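Local coordinates for 35 kDa hemin binding protein (Porphyromonas gingivalis, PDB 5Y1A), which probably binds hemin and is a cargo of the type IX secretion system, joining a thioredoxin domain to immunoglobulin-like beta-sandwich structure, at residues L173-T181 against V216-G227. Sequence-based numbering, arbitrary orientation. Where two conformers were deposited one is given.
Sequences LIGKPLMLT and VKGDALNIAADG
Leu180 and Asp219 face each other as an antiparallel hydrogen-bonded pair, Leu180 N giving a nearly straight 2.8 Å bond to Asp219 O and Asp219 N returning one to Leu180 O. A third bond, Leu221 N to Leu178 O at 2.9 Å, carries the pairing on towards the loop. Leu221 suits this place because its branched end spreads along the extended chain of 178-180: with CG anti to its own carbonyl carbon (chi1 -81°), CD2 reaches Leu180 CB at 3.9 Å while CD1 lies against Met179 O. The same leucine touches Phe229 and Ile231 of strand 228-235 in the facing sheet, as expected for the core of a beta sandwich. On the face of this sheet opposite Leu180 and Asp219, Met179 lies with Ala220, its non-hydrogen-bonded partner. Bent at chi2 and chi3 (-58° and -70°), its flexible thioether folds back over the neighbouring strand and brings CE to 3.4 Å from Gly218 O. Gly218, whose positive phi suits a residue without CB, leaves room for Thr181 OG1, 3.4 Å from its CA; that hydroxyl bonds to His252. Asp219 OD2 has a salt bridge to Lys233. Farther along, the branched Ile174 offers CG1 and CG2 to Ile223, CG1 to CG2 4.0 Å, and CD1 to the Ala224-Gly227 turn, 3.5 Å from Ala225 O. Leu178, Leu180 and Ile223 also reach the facing sheet, so apolar side chains cover the inner face of the pairing, while waters bridge the two chains at Leu180 O and Asp219 OD2 and at Thr181 OG1 and Val216 O.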
# COMPACT_ATOMS: atom_id res chain seq x y z
N LEU A 173 19.80 -17.32 -7.29
CA LEU A 173 19.09 -16.92 -6.09
C LEU A 173 18.29 -18.06 -5.45
O LEU A 173 17.86 -17.96 -4.29
CB LEU A 173 18.17 -15.74 -6.43
CG LEU A 173 18.58 -14.33 -5.97
CD1 LEU A 173 20.05 -13.99 -6.11
CD2 LEU A 173 17.69 -13.24 -6.60
N ILE A 174 18.10 -19.16 -6.19
CA ILE A 174 17.22 -20.24 -5.70
C ILE A 174 17.86 -20.90 -4.49
O ILE A 174 19.01 -21.36 -4.56
CB ILE A 174 16.88 -21.29 -6.81
CG1 ILE A 174 16.17 -20.63 -8.00
CG2 ILE A 174 16.06 -22.43 -6.23
CD1 ILE A 174 15.91 -21.57 -9.20
N GLY A 175 17.13 -20.94 -3.37
CA GLY A 175 17.71 -21.44 -2.12
C GLY A 175 18.13 -20.39 -1.12
O GLY A 175 18.28 -20.69 0.08
N LYS A 176 18.34 -19.16 -1.58
CA LYS A 176 18.71 -18.06 -0.70
C LYS A 176 17.51 -17.60 0.12
O LYS A 176 16.37 -17.76 -0.32
CB LYS A 176 19.30 -16.90 -1.52
CG LYS A 176 20.69 -17.22 -2.04
CD LYS A 176 21.32 -16.07 -2.79
CE LYS A 176 22.71 -16.49 -3.27
NZ LYS A 176 23.62 -15.33 -3.54
N PRO A 177 17.76 -17.05 1.33
CA PRO A 177 16.62 -16.56 2.13
C PRO A 177 16.16 -15.26 1.53
O PRO A 177 16.81 -14.23 1.68
CB PRO A 177 17.21 -16.34 3.53
CG PRO A 177 18.66 -16.30 3.37
CD PRO A 177 19.05 -16.87 2.04
N LEU A 178 15.06 -15.34 0.79
CA LEU A 178 14.53 -14.16 0.11
C LEU A 178 13.22 -13.83 0.80
O LEU A 178 12.48 -14.74 1.20
CB LEU A 178 14.29 -14.44 -1.37
CG LEU A 178 15.55 -14.84 -2.16
CD1 LEU A 178 15.17 -15.17 -3.62
CD2 LEU A 178 16.54 -13.72 -2.15
N MET A 179 12.94 -12.54 0.89
CA MET A 179 11.78 -12.04 1.60
C MET A 179 10.86 -11.30 0.63
O MET A 179 11.32 -10.75 -0.36
CB MET A 179 12.24 -11.07 2.70
CG MET A 179 13.36 -11.60 3.60
SD MET A 179 12.95 -13.16 4.46
CE MET A 179 11.75 -12.54 5.56
N LEU A 180 9.57 -11.29 0.93
CA LEU A 180 8.66 -10.39 0.23
C LEU A 180 7.97 -9.44 1.21
O LEU A 180 7.44 -9.88 2.27
CB LEU A 180 7.64 -11.17 -0.61
CG LEU A 180 6.81 -10.23 -1.47
CD1 LEU A 180 7.00 -10.50 -2.92
CD2 LEU A 180 5.33 -10.26 -1.05
N THR A 181 8.02 -8.15 0.90
CA THR A 181 7.29 -7.14 1.66
C THR A 181 6.29 -6.47 0.73
O THR A 181 6.59 -6.19 -0.43
CB THR A 181 8.27 -6.11 2.29
OG1 THR A 181 9.06 -6.77 3.29
CG2 THR A 181 7.52 -4.96 2.96
N VAL A 216 7.13 -6.88 9.91
CA VAL A 216 7.41 -5.76 9.01
C VAL A 216 8.67 -5.97 8.21
O VAL A 216 8.90 -5.23 7.25
CB VAL A 216 7.46 -4.38 9.73
CG1 VAL A 216 6.13 -4.09 10.41
CG2 VAL A 216 8.64 -4.25 10.70
N LYS A 217 9.48 -6.95 8.65
CA LYS A 217 10.71 -7.34 7.95
C LYS A 217 10.44 -8.27 6.77
O LYS A 217 11.37 -8.64 6.08
CB LYS A 217 11.72 -7.98 8.93
CG LYS A 217 12.07 -7.07 10.11
CD LYS A 217 13.30 -7.62 10.83
CE LYS A 217 13.02 -9.00 11.45
NZ LYS A 217 11.85 -8.93 12.38
N GLY A 218 9.17 -8.66 6.56
CA GLY A 218 8.81 -9.45 5.36
C GLY A 218 8.41 -10.89 5.62
O GLY A 218 8.71 -11.42 6.67
N ASP A 219 7.69 -11.49 4.68
CA ASP A 219 7.41 -12.92 4.71
C ASP A 219 8.51 -13.66 3.97
O ASP A 219 8.92 -13.21 2.90
CB ASP A 219 6.10 -13.21 3.97
CG ASP A 219 4.87 -12.78 4.75
OD1 ASP A 219 4.73 -13.10 5.94
OD2 ASP A 219 4.03 -12.11 4.15
N ALA A 220 8.92 -14.82 4.49
CA ALA A 220 9.88 -15.71 3.79
C ALA A 220 9.26 -16.26 2.50
O ALA A 220 8.13 -16.76 2.50
CB ALA A 220 10.32 -16.90 4.70
N LEU A 221 10.01 -16.16 1.40
CA LEU A 221 9.53 -16.67 0.11
C LEU A 221 9.86 -18.13 -0.10
O LEU A 221 10.99 -18.56 0.11
CB LEU A 221 10.14 -15.86 -1.05
CG LEU A 221 9.49 -14.53 -1.39
CD1 LEU A 221 10.41 -13.75 -2.32
CD2 LEU A 221 8.09 -14.74 -2.03
N ASN A 222 8.87 -18.87 -0.57
CA ASN A 222 9.04 -20.27 -0.94
C ASN A 222 9.32 -20.37 -2.42
O ASN A 222 8.40 -20.23 -3.23
CB ASN A 222 7.77 -21.05 -0.59
CG ASN A 222 7.62 -21.28 0.91
OD1 ASN A 222 6.58 -20.97 1.49
ND2 ASN A 222 8.66 -21.81 1.54
N ILE A 223 10.58 -20.59 -2.78
CA ILE A 223 11.01 -20.58 -4.17
C ILE A 223 11.07 -22.03 -4.68
O ILE A 223 11.78 -22.86 -4.09
CB ILE A 223 12.41 -19.90 -4.32
CG1 ILE A 223 12.40 -18.43 -3.80
CG2 ILE A 223 12.94 -19.98 -5.77
CD1 ILE A 223 11.48 -17.46 -4.59
N ALA A 224 10.29 -22.33 -5.72
CA ALA A 224 10.31 -23.67 -6.35
C ALA A 224 11.57 -23.89 -7.21
O ALA A 224 12.34 -22.96 -7.48
CB ALA A 224 9.05 -23.88 -7.17
N ALA A 225 11.78 -25.13 -7.64
CA ALA A 225 12.92 -25.50 -8.49
C ALA A 225 13.03 -24.67 -9.76
O ALA A 225 14.15 -24.40 -10.21
CB ALA A 225 12.84 -26.99 -8.84
N ASP A 226 11.91 -24.30 -10.37
CA ASP A 226 11.94 -23.42 -11.54
C ASP A 226 12.13 -21.92 -11.21
O ASP A 226 12.10 -21.06 -12.11
CB ASP A 226 10.72 -23.63 -12.44
CG ASP A 226 9.42 -23.16 -11.80
OD1 ASP A 226 9.42 -22.76 -10.60
OD2 ASP A 226 8.39 -23.19 -12.51
N GLY A 227 12.35 -21.63 -9.92
CA GLY A 227 12.48 -20.25 -9.46
C GLY A 227 11.19 -19.49 -9.15
O GLY A 227 11.25 -18.32 -8.79
O HOH W 1 13.27 -17.65 1.45
O HOH W 2 4.49 -10.09 2.49
O HOH W 3 10.56 -5.03 4.87